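Local coordinates for protein SeviL (Septifer virgatus, PDB 6LF2) that binds the saccharides of the glycosphingolipids GM1b and asialo-GM1 as an R-type lectin of beta-trefoil fold, at residues Phe95-Asn100 against Lys118-Ser123. Residues are numbered along the deposited sequence; the frame is centred on the assembly and turned at random.
Sequences FYRLLN and KHQTES
With CG beside its backbone N (chi1 -72°) and the chain extended from CG to NE, R97 sends its guanidinium from strand 96-100 to Q120, whose amide comes over one face of it through a chain likewise extended beyond CG. In this beta-trefoil the contact ties the strand to the loop between strands 113-117 and 126-130. The two side chains cross at about a right angle, yet guanidinium and amide lie only 9° apart and stack, OE1 of Q120 standing 3.7 Å from NH1 of R97 and offset toward the rim of the group. Y106 OH takes the amide's NE2 in a hydrogen bond, which would help hold the amide flat over the arginine. At the guanidinium edge, NH2 of R97 donates to O of T121 at 3.0 Å. The donor sits well above the carbonyl plane, and the N-H...O angle of 150° leaves the bond somewhat bent. E124 receives NE in a salt bridge and also bonds the backbone N of T121, so one carboxylate positions both partners. E122 joins indirectly: a water lying in the guanidinium plane accepts from NH2 of R97 at 3.3 Å and donates to OE1 of E122 at 2.7 Å.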
ATOM      1  N   PHE B  95      -8.199  -7.188   2.593  1.00  9.20           N
ATOM      2  CA  PHE B  95      -7.862  -6.663   3.908  1.00  8.56           C
ATOM      3  C   PHE B  95      -7.955  -7.746   4.975  1.00  8.71           C
ATOM      4  O   PHE B  95      -8.714  -8.712   4.851  1.00 10.28           O
ATOM      5  CB  PHE B  95      -8.769  -5.485   4.272  1.00  8.24           C
ATOM      6  CG  PHE B  95      -8.475  -4.247   3.468  1.00  7.15           C
ATOM      7  CD1 PHE B  95      -9.039  -4.074   2.219  1.00  8.86           C
ATOM      8  CD2 PHE B  95      -7.599  -3.282   3.944  1.00  6.77           C
ATOM      9  CE1 PHE B  95      -8.762  -2.949   1.469  1.00 10.83           C
ATOM     10  CE2 PHE B  95      -7.315  -2.152   3.187  1.00  8.70           C
ATOM     11  CZ  PHE B  95      -7.901  -1.991   1.951  1.00 10.84           C
ATOM     12  N   TYR B  96      -7.156  -7.571   6.022  1.00  9.96           N
ATOM     13  CA  TYR B  96      -7.092  -8.496   7.142  1.00  9.80           C
ATOM     14  C   TYR B  96      -7.125  -7.723   8.449  1.00  9.35           C
ATOM     15  O   TYR B  96      -6.593  -6.613   8.555  1.00  9.38           O
ATOM     16  CB  TYR B  96      -5.806  -9.333   7.127  1.00 11.52           C
ATOM     17  CG  TYR B  96      -5.660 -10.289   5.982  1.00  9.14           C
ATOM     18  CD1 TYR B  96      -6.202 -11.564   6.045  1.00  9.98           C
ATOM     19  CD2 TYR B  96      -4.947  -9.933   4.843  1.00 13.71           C
ATOM     20  CE1 TYR B  96      -6.060 -12.454   5.005  1.00 14.07           C
ATOM     21  CE2 TYR B  96      -4.799 -10.816   3.797  1.00 14.98           C
ATOM     22  CZ  TYR B  96      -5.355 -12.078   3.880  1.00 15.70           C
ATOM     23  OH  TYR B  96      -5.206 -12.960   2.833  1.00 25.49           O
ATOM     24  N   ARG B  97      -7.724  -8.335   9.461  1.00 10.00           N
ATOM     25  CA  ARG B  97      -7.412  -7.956  10.830  1.00 10.45           C
ATOM     26  C   ARG B  97      -6.227  -8.795  11.298  1.00  8.56           C
ATOM     27  O   ARG B  97      -6.015  -9.917  10.828  1.00 13.10           O
ATOM     28  CB  ARG B  97      -8.616  -8.153  11.756  1.00 11.36           C
ATOM     29  CG  ARG B  97      -9.715  -7.133  11.541  1.00 11.71           C
ATOM     30  CD  ARG B  97     -10.798  -7.227  12.614  1.00 14.26           C
ATOM     31  NE  ARG B  97     -11.744  -6.119  12.530  1.00 13.23           N
ATOM     32  CZ  ARG B  97     -12.778  -6.085  11.692  1.00 12.97           C
ATOM     33  NH1 ARG B  97     -12.995  -7.094  10.859  1.00 16.46           N
ATOM     34  NH2 ARG B  97     -13.590  -5.039  11.684  1.00 13.47           N
ATOM     35  N   LEU B  98      -5.420  -8.216  12.168  1.00 10.44           N
ATOM     36  CA  LEU B  98      -4.248  -8.885  12.724  1.00 10.59           C
ATOM     37  C   LEU B  98      -4.543  -9.153  14.193  1.00  9.96           C
ATOM     38  O   LEU B  98      -4.609  -8.215  14.993  1.00 10.96           O
ATOM     39  CB  LEU B  98      -2.996  -8.023  12.554  1.00 11.42           C
ATOM     40  CG  LEU B  98      -2.612  -7.789  11.091  1.00 11.84           C
ATOM     41  CD1 LEU B  98      -1.531  -6.727  10.962  1.00 13.80           C
ATOM     42  CD2 LEU B  98      -2.124  -9.083  10.536  1.00 17.63           C
ATOM     43  N   LEU B  99      -4.723 -10.429  14.533  1.00 12.62           N
ATOM     44  CA  LEU B  99      -5.232 -10.844  15.836  1.00 14.07           C
ATOM     45  C   LEU B  99      -4.097 -11.429  16.673  1.00 11.77           C
ATOM     46  O   LEU B  99      -3.498 -12.441  16.292  1.00 12.99           O
ATOM     47  CB  LEU B  99      -6.359 -11.861  15.659  1.00 15.14           C
ATOM     48  CG  LEU B  99      -6.963 -12.462  16.929  1.00 12.76           C
ATOM     49  CD1 LEU B  99      -7.607 -11.361  17.762  1.00 13.92           C
ATOM     50  CD2 LEU B  99      -7.978 -13.534  16.549  1.00 15.55           C
ATOM     51  N   ASN B 100      -3.806 -10.791  17.798  1.00 11.52           N
ATOM     52  CA  ASN B 100      -2.764 -11.282  18.692  1.00 14.85           C
ATOM     53  C   ASN B 100      -3.184 -12.607  19.333  1.00 17.72           C
ATOM     54  O   ASN B 100      -4.270 -12.705  19.914  1.00 17.38           O
ATOM     55  CB  ASN B 100      -2.479 -10.235  19.759  1.00 13.15           C
ATOM     56  CG  ASN B 100      -1.307 -10.609  20.634  1.00 15.82           C
ATOM     57  OD1 ASN B 100      -1.489 -11.008  21.781  1.00 16.18           O
ATOM     58  ND2 ASN B 100      -0.093 -10.486  20.097  1.00 13.22           N
ATOM     59  N   LYS B 118      -9.886  -5.577  21.678  1.00 18.87           N
ATOM     60  CA  LYS B 118     -10.599  -6.847  21.619  1.00 17.68           C
ATOM     61  C   LYS B 118     -11.876  -6.758  20.788  1.00 14.68           C
ATOM     62  O   LYS B 118     -12.244  -7.735  20.128  1.00 21.99           O
ATOM     63  CB  LYS B 118     -10.934  -7.331  23.032  1.00 22.46           C
ATOM     64  CG  LYS B 118      -9.710  -7.591  23.906  1.00 26.23           C
ATOM     65  CD  LYS B 118     -10.129  -8.074  25.293  1.00 24.76           C
ATOM     66  CE  LYS B 118      -9.633  -9.482  25.561  1.00 33.51           C
ATOM     67  NZ  LYS B 118      -8.154  -9.517  25.729  1.00 33.44           N
ATOM     68  N   HIS B 119     -12.553  -5.617  20.812  1.00 19.02           N
ATOM     69  CA  HIS B 119     -13.729  -5.408  19.979  1.00 22.78           C
ATOM     70  C   HIS B 119     -13.300  -5.164  18.540  1.00 22.69           C
ATOM     71  O   HIS B 119     -12.273  -4.533  18.293  1.00 21.36           O
ATOM     72  CB  HIS B 119     -14.536  -4.208  20.474  1.00 23.47           C
ATOM     73  CG  HIS B 119     -15.055  -4.354  21.871  1.00 36.70           C
ATOM     74  ND1 HIS B 119     -14.257  -4.191  22.983  1.00 39.31           N
ATOM     75  CD2 HIS B 119     -16.295  -4.634  22.336  1.00 35.98           C
ATOM     76  CE1 HIS B 119     -14.983  -4.371  24.073  1.00 38.38           C
ATOM     77  NE2 HIS B 119     -16.223  -4.641  23.708  1.00 42.90           N
ATOM     78  N   GLN B 120     -14.089  -5.659  17.588  1.00 21.97           N
ATOM     79  CA  GLN B 120     -13.836  -5.362  16.182  1.00 20.42           C
ATOM     80  C   GLN B 120     -14.281  -3.938  15.864  1.00 21.96           C
ATOM     81  O   GLN B 120     -15.365  -3.513  16.277  1.00 25.94           O
ATOM     82  CB  GLN B 120     -14.553  -6.360  15.273  1.00 22.18           C
ATOM     83  CG  GLN B 120     -14.001  -7.771  15.349  1.00 19.53           C
ATOM     84  CD  GLN B 120     -14.458  -8.629  14.191  1.00 22.99           C
ATOM     85  OE1 GLN B 120     -15.339  -8.235  13.422  1.00 30.74           O
ATOM     86  NE2 GLN B 120     -13.863  -9.804  14.053  1.00 24.45           N
ATOM     87  N   THR B 121     -13.429  -3.200  15.142  1.00 20.67           N
ATOM     88  CA  THR B 121     -13.681  -1.817  14.751  1.00 17.27           C
ATOM     89  C   THR B 121     -13.213  -1.607  13.316  1.00 13.69           C
ATOM     90  O   THR B 121     -12.527  -2.445  12.733  1.00 14.72           O
ATOM     91  CB  THR B 121     -12.947  -0.798  15.635  1.00 24.23           C
ATOM     92  OG1 THR B 121     -11.577  -0.724  15.213  1.00 20.55           O
ATOM     93  CG2 THR B 121     -13.003  -1.190  17.113  1.00 25.52           C
ATOM     94  N   GLU B 122     -13.562  -0.447  12.764  1.00 20.68           N
ATOM     95  CA  GLU B 122     -13.251  -0.151  11.371  1.00 15.25           C
ATOM     96  C   GLU B 122     -11.770   0.168  11.144  1.00 15.08           C
ATOM     97  O   GLU B 122     -11.270  -0.010  10.027  1.00 17.54           O
ATOM     98  CB  GLU B 122     -14.141   1.005  10.907  1.00 20.35           C
ATOM     99  CG  GLU B 122     -14.488   1.020   9.438  1.00 22.14           C
ATOM    100  CD  GLU B 122     -15.129  -0.270   8.931  1.00 18.09           C
ATOM    101  OE1 GLU B 122     -15.837  -0.971   9.693  1.00 17.40           O
ATOM    102  OE2 GLU B 122     -14.909  -0.578   7.746  1.00 18.26           O
ATOM    103  N   SER B 123     -11.045   0.617  12.169  1.00 15.09           N
ATOM    104  CA  SER B 123      -9.634   0.965  12.035  1.00 13.23           C
ATOM    105  C   SER B 123      -8.690  -0.217  12.298  1.00  8.61           C
ATOM    106  O   SER B 123      -7.479  -0.010  12.437  1.00 12.97           O
ATOM    107  CB  SER B 123      -9.303   2.116  12.977  1.00 16.91           C
ATOM    108  OG  SER B 123      -9.897   1.875  14.234  1.00 17.09           O
TER
HETATM  109  O   HOH W   1     -16.229  -3.565  10.423  1.00 16.96           O